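Local coordinates for protein AvrRxo1-ORF1 (Xanthomonas oryzae pv. oryzicola, PDB 4Z8T) that is a type III effector with a polynucleotide kinase domain, probably a zeta-toxin-like kinase, and binds its partner AvrRxo1-ORF2, at residues 251-256 and 263-268; 222-227 and 240-245. All blocks are in the same frame, centred on the assembly; numbering follows the deposited sequence.

Contact 1: 251-256 and 263-268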
# COMPACT_ATOMS: atom_id res chain seq x y z
N LYS A 251 20.43 -0.80 -4.67
CA LYS A 251 20.39 -0.57 -3.23
C LYS A 251 20.80 0.86 -2.91
O LYS A 251 21.76 1.39 -3.47
CB LYS A 251 21.33 -1.54 -2.52
CG LYS A 251 20.83 -2.99 -2.54
CD LYS A 251 19.54 -3.11 -1.75
CE LYS A 251 19.19 -4.55 -1.48
NZ LYS A 251 18.65 -5.24 -2.70
N VAL A 252 20.07 1.48 -1.98
CA VAL A 252 20.38 2.84 -1.57
C VAL A 252 20.32 2.90 -0.06
O VAL A 252 19.58 2.13 0.57
CB VAL A 252 19.41 3.86 -2.18
CG1 VAL A 252 19.53 3.89 -3.70
CG2 VAL A 252 17.99 3.50 -1.80
N MSE A 253 21.08 3.82 0.52
CA MSE A 253 21.05 4.02 1.96
C MSE A 253 19.73 4.67 2.35
O MSE A 253 19.28 5.64 1.71
CB MSE A 253 22.19 4.94 2.39
CG MSE A 253 22.18 5.24 3.84
SE MSE A 253 23.14 3.86 4.78
CE MSE A 253 24.97 4.10 4.05
N VAL A 254 19.12 4.15 3.40
CA VAL A 254 17.80 4.62 3.79
C VAL A 254 17.83 5.30 5.17
O VAL A 254 17.25 6.36 5.35
CB VAL A 254 16.79 3.47 3.79
CG1 VAL A 254 15.45 3.91 4.40
CG2 VAL A 254 16.56 3.00 2.36
N ALA A 255 18.49 4.67 6.13
CA ALA A 255 18.64 5.27 7.46
C ALA A 255 19.94 4.76 8.06
O ALA A 255 20.45 3.71 7.65
CB ALA A 255 17.45 4.91 8.37
N SER A 256 20.47 5.46 9.05
CA SER A 256 21.75 5.06 9.62
C SER A 256 21.97 5.59 11.02
O SER A 256 21.46 6.65 11.38
CB SER A 256 22.92 5.51 8.72
OG SER A 256 22.97 6.93 8.59
N SER A 263 20.42 9.50 11.09
CA SER A 263 20.01 10.24 9.91
C SER A 263 19.07 9.39 9.09
O SER A 263 19.12 8.17 9.14
CB SER A 263 21.23 10.54 9.05
OG SER A 263 22.13 11.38 9.75
N VAL A 264 18.20 10.03 8.33
CA VAL A 264 17.33 9.30 7.42
C VAL A 264 17.63 9.77 6.02
O VAL A 264 17.15 10.81 5.59
CB VAL A 264 15.85 9.52 7.75
CG1 VAL A 264 14.96 8.73 6.77
CG2 VAL A 264 15.57 9.08 9.17
N GLU A 265 18.44 8.99 5.31
CA GLU A 265 18.85 9.35 3.96
C GLU A 265 17.73 9.25 2.92
O GLU A 265 17.78 9.93 1.89
CB GLU A 265 20.04 8.50 3.53
CG GLU A 265 21.34 8.79 4.33
CD GLU A 265 21.41 8.05 5.65
OE1 GLU A 265 22.37 8.30 6.42
OE2 GLU A 265 20.54 7.20 5.92
N ASN A 266 16.73 8.41 3.16
CA ASN A 266 15.60 8.32 2.22
C ASN A 266 14.31 8.10 2.98
O ASN A 266 13.95 6.96 3.29
CB ASN A 266 15.83 7.21 1.20
CG ASN A 266 14.85 7.25 0.03
OD1 ASN A 266 13.64 7.35 0.22
ND2 ASN A 266 15.38 7.18 -1.18
N ALA A 267 13.63 9.19 3.29
CA ALA A 267 12.43 9.16 4.12
C ALA A 267 11.28 8.38 3.50
O ALA A 267 10.55 7.70 4.21
CB ALA A 267 11.98 10.57 4.45
N GLU A 268 11.13 8.46 2.18
CA GLU A 268 10.08 7.72 1.49
C GLU A 268 10.27 6.22 1.67
O GLU A 268 9.34 5.50 2.04
CB GLU A 268 10.11 8.02 -0.00
CG GLU A 268 9.07 7.27 -0.81
CD GLU A 268 8.99 7.74 -2.25
OE1 GLU A 268 9.97 8.34 -2.75
OE2 GLU A 268 7.93 7.51 -2.87
O HOH W 1 23.80 8.71 10.38
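S256 and E265 meet through their side chains: S256 OG donates to E265 OE1 over 2.6 Å. The acceptor is the syn lone pair, on the side of the other carboxylate oxygen. S256 OG sits between the backbone N and the carbonyl carbon (chi1 62°), which turns the hydroxyl to the carboxylate. A water donates to S256 OG as well and reaches S263 OG by a weak bond, so the hydroxyl is held from two partners. E265 bends at chi2 (83°), and this lays its carboxylate against the backbone of 251-256. E265 OE2 then lies 3.1 Å from A255 CA. The selenomethionine M253 crosses the E265 chain at a slant and sets its CG 3.3 Å from E265 OE2, so the carboxylate has aliphatic carbon on that side.

Behind these side chains lies the backbone. S256 and S263 form an antiparallel hydrogen-bonded pair, with S256 N to S263 O and S263 N to S256 O both 3.0 Å. The next link is N266 N to V254 O, also 3.0 Å and fairly straight (162°). N266 comes right before helix 267-272 as its N-cap, and its OD1 takes the amide of L269. V254 packs on L269 and Y270 of that helix, and A255 on Y270. On the outer side, V264 makes backbone bonds to the AvrRxo1-ORF2 chain, and T3 of that chain packs on S263 and E265.

V254 and A255 both bond to L242 of the neighbouring strand, and V254 has helix-like psi, as in a classic beta bulge. The whole is a tight beta hairpin at the sheet edge, with a capped helix leaving its second arm and the partner protein bound beside it.

Contact 2: 222-227 and 240-245; sequences SNRMYV and YRLFGT
R224 lays the last part of its side chain across L242. The two side chains cross at about a right angle. L242 CD1 lies over one face of the guanidinium, 3.4 Å above its plane and displaced toward the rim. The nearest pair is R224 NE and L242 CD1 at 3.5 Å. R224 CD also meets both methyls, with L242 CD2 at 3.9 Å. The arginine starts out extended, with CG anti to the backbone N (chi1 179°), and then bends at chi3 (-83°); this brings the guanidinium over the leucine.

Y240 crosses R224 at about a right angle too. Its ring plane is 54° from the guanidinium plane, so the two groups do not stack. The touch is between Y240 OH and R224 CG, 3.9 Å apart. One helical turn on, V227 points at the strand and sets CG1 obliquely against the ring, 3.9 Å from Y240 CE2. The tyrosine thus lies against both V227 and R224. L182 and I166 extend the apolar packing around V227.

The polar ends are satisfied beyond the two segments. D184 OD2 accepts a hydrogen bond from Y240 OH and forms a salt bridge with R224 NE. R224 NH1 pairs with D186 and also bonds to the carbonyl of I273. These bonds should fix the rotation of the guanidinium and keep its face on L242. The buried positive charge is probably balanced by the two aspartates.

The chain leaves strand 179-185, passes through several helices ending with 224-233, and returns as the parallel neighbour 238-245; helix 224-233 packs on that strand. This is a beta-alpha-beta crossover in a P-loop NTPase-type fold, and R224 comes near, without touching, the probable Walker A loop.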
# COMPACT_ATOMS: atom_id res chain seq x y z
N SER A 222 8.66 -5.72 10.41
CA SER A 222 7.93 -5.34 11.62
C SER A 222 8.84 -5.01 12.80
O SER A 222 8.48 -4.20 13.67
CB SER A 222 6.94 -6.44 12.03
OG SER A 222 5.92 -6.57 11.05
N ASN A 223 10.00 -5.64 12.84
CA ASN A 223 10.93 -5.46 13.96
C ASN A 223 12.12 -4.57 13.65
O ASN A 223 13.01 -4.42 14.48
CB ASN A 223 11.40 -6.82 14.46
CG ASN A 223 10.29 -7.59 15.11
OD1 ASN A 223 9.77 -7.17 16.15
ND2 ASN A 223 9.91 -8.71 14.51
N ARG A 224 12.13 -3.97 12.46
CA ARG A 224 13.25 -3.15 12.04
C ARG A 224 13.51 -1.93 12.93
O ARG A 224 14.66 -1.64 13.27
CB ARG A 224 13.01 -2.71 10.58
CG ARG A 224 14.09 -1.82 9.99
CD ARG A 224 14.04 -1.96 8.48
NE ARG A 224 14.78 -3.15 8.03
CZ ARG A 224 14.44 -3.91 6.99
NH1 ARG A 224 13.34 -3.65 6.31
NH2 ARG A 224 15.21 -4.94 6.65
N MSE A 225 12.45 -1.22 13.30
CA MSE A 225 12.65 0.00 14.07
C MSE A 225 13.13 -0.30 15.49
O MSE A 225 13.82 0.53 16.10
CB MSE A 225 11.41 0.89 14.03
CG MSE A 225 11.17 1.43 12.63
SE MSE A 225 9.66 2.65 12.54
CE MSE A 225 10.61 4.26 12.89
N TYR A 226 12.78 -1.47 16.00
CA TYR A 226 13.31 -1.90 17.30
C TYR A 226 14.82 -2.02 17.24
O TYR A 226 15.53 -1.62 18.18
CB TYR A 226 12.71 -3.24 17.73
CG TYR A 226 13.32 -3.78 19.00
CD1 TYR A 226 14.45 -4.59 18.97
CD2 TYR A 226 12.77 -3.47 20.24
CE1 TYR A 226 15.02 -5.07 20.15
CE2 TYR A 226 13.33 -3.96 21.41
CZ TYR A 226 14.45 -4.75 21.36
OH TYR A 226 15.00 -5.23 22.53
N VAL A 227 15.34 -2.58 16.15
CA VAL A 227 16.78 -2.68 15.99
C VAL A 227 17.42 -1.29 15.95
O VAL A 227 18.41 -1.04 16.61
CB VAL A 227 17.15 -3.48 14.72
CG1 VAL A 227 18.67 -3.59 14.58
CG2 VAL A 227 16.52 -4.86 14.78
N TYR A 240 24.93 1.21 12.69
CA TYR A 240 23.80 0.61 11.98
C TYR A 240 23.61 1.31 10.63
O TYR A 240 23.60 2.54 10.55
CB TYR A 240 22.52 0.77 12.81
CG TYR A 240 21.27 0.34 12.08
CD1 TYR A 240 20.59 1.23 11.24
CD2 TYR A 240 20.77 -0.95 12.20
CE1 TYR A 240 19.47 0.85 10.54
CE2 TYR A 240 19.63 -1.35 11.50
CZ TYR A 240 18.99 -0.44 10.67
OH TYR A 240 17.85 -0.82 9.99
N ARG A 241 23.44 0.52 9.57
CA ARG A 241 23.06 1.09 8.27
C ARG A 241 21.95 0.24 7.68
O ARG A 241 22.00 -0.99 7.75
CB ARG A 241 24.25 1.08 7.30
CG ARG A 241 25.28 2.17 7.60
CD ARG A 241 26.48 2.03 6.67
NE ARG A 241 27.30 0.87 7.06
CZ ARG A 241 28.13 0.24 6.24
NH1 ARG A 241 28.24 0.65 4.98
NH2 ARG A 241 28.83 -0.80 6.67
N LEU A 242 20.96 0.91 7.10
CA LEU A 242 19.83 0.24 6.47
C LEU A 242 19.86 0.55 4.99
O LEU A 242 19.87 1.71 4.60
CB LEU A 242 18.52 0.80 7.03
CG LEU A 242 17.23 0.38 6.29
CD1 LEU A 242 17.02 -1.14 6.28
CD2 LEU A 242 16.06 1.08 6.99
N PHE A 243 19.84 -0.49 4.16
CA PHE A 243 19.83 -0.29 2.71
C PHE A 243 18.54 -0.85 2.19
O PHE A 243 18.15 -1.94 2.57
CB PHE A 243 21.00 -1.02 2.04
CG PHE A 243 22.35 -0.47 2.41
CD1 PHE A 243 22.89 0.60 1.73
CD2 PHE A 243 23.05 -1.01 3.49
CE1 PHE A 243 24.15 1.11 2.09
CE2 PHE A 243 24.30 -0.50 3.84
CZ PHE A 243 24.84 0.55 3.16
N GLY A 244 17.87 -0.09 1.32
CA GLY A 244 16.62 -0.53 0.73
C GLY A 244 16.78 -0.55 -0.77
O GLY A 244 17.83 -0.16 -1.29
N THR A 245 15.74 -1.01 -1.46
CA THR A 245 15.84 -1.23 -2.90
C THR A 245 14.98 -0.22 -3.65
O THR A 245 13.77 -0.14 -3.43
CB THR A 245 15.42 -2.66 -3.26
OG1 THR A 245 16.23 -3.59 -2.51
CG2 THR A 245 15.62 -2.92 -4.78

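Both contacts hold the same sheet, since strands 238-245 and 251-258 are neighbours in it. Contact 2 is buried between helix 224-233 and a face of the sheet. Contact 1 is partly buried and lies further out, at the edge where AvrRxo1-ORF2 binds. Their chemistry follows these places. Contact 1 relies on backbone bonds and a serine-carboxylate pair with water. Contact 2 is side-chain packing, with an arginine whose charge is met by aspartates outside the contact. The two join directly: V252 N lies 2.9 Å from G244 O, a probable hydrogen bond, and K251 NZ reaches T245 OG1.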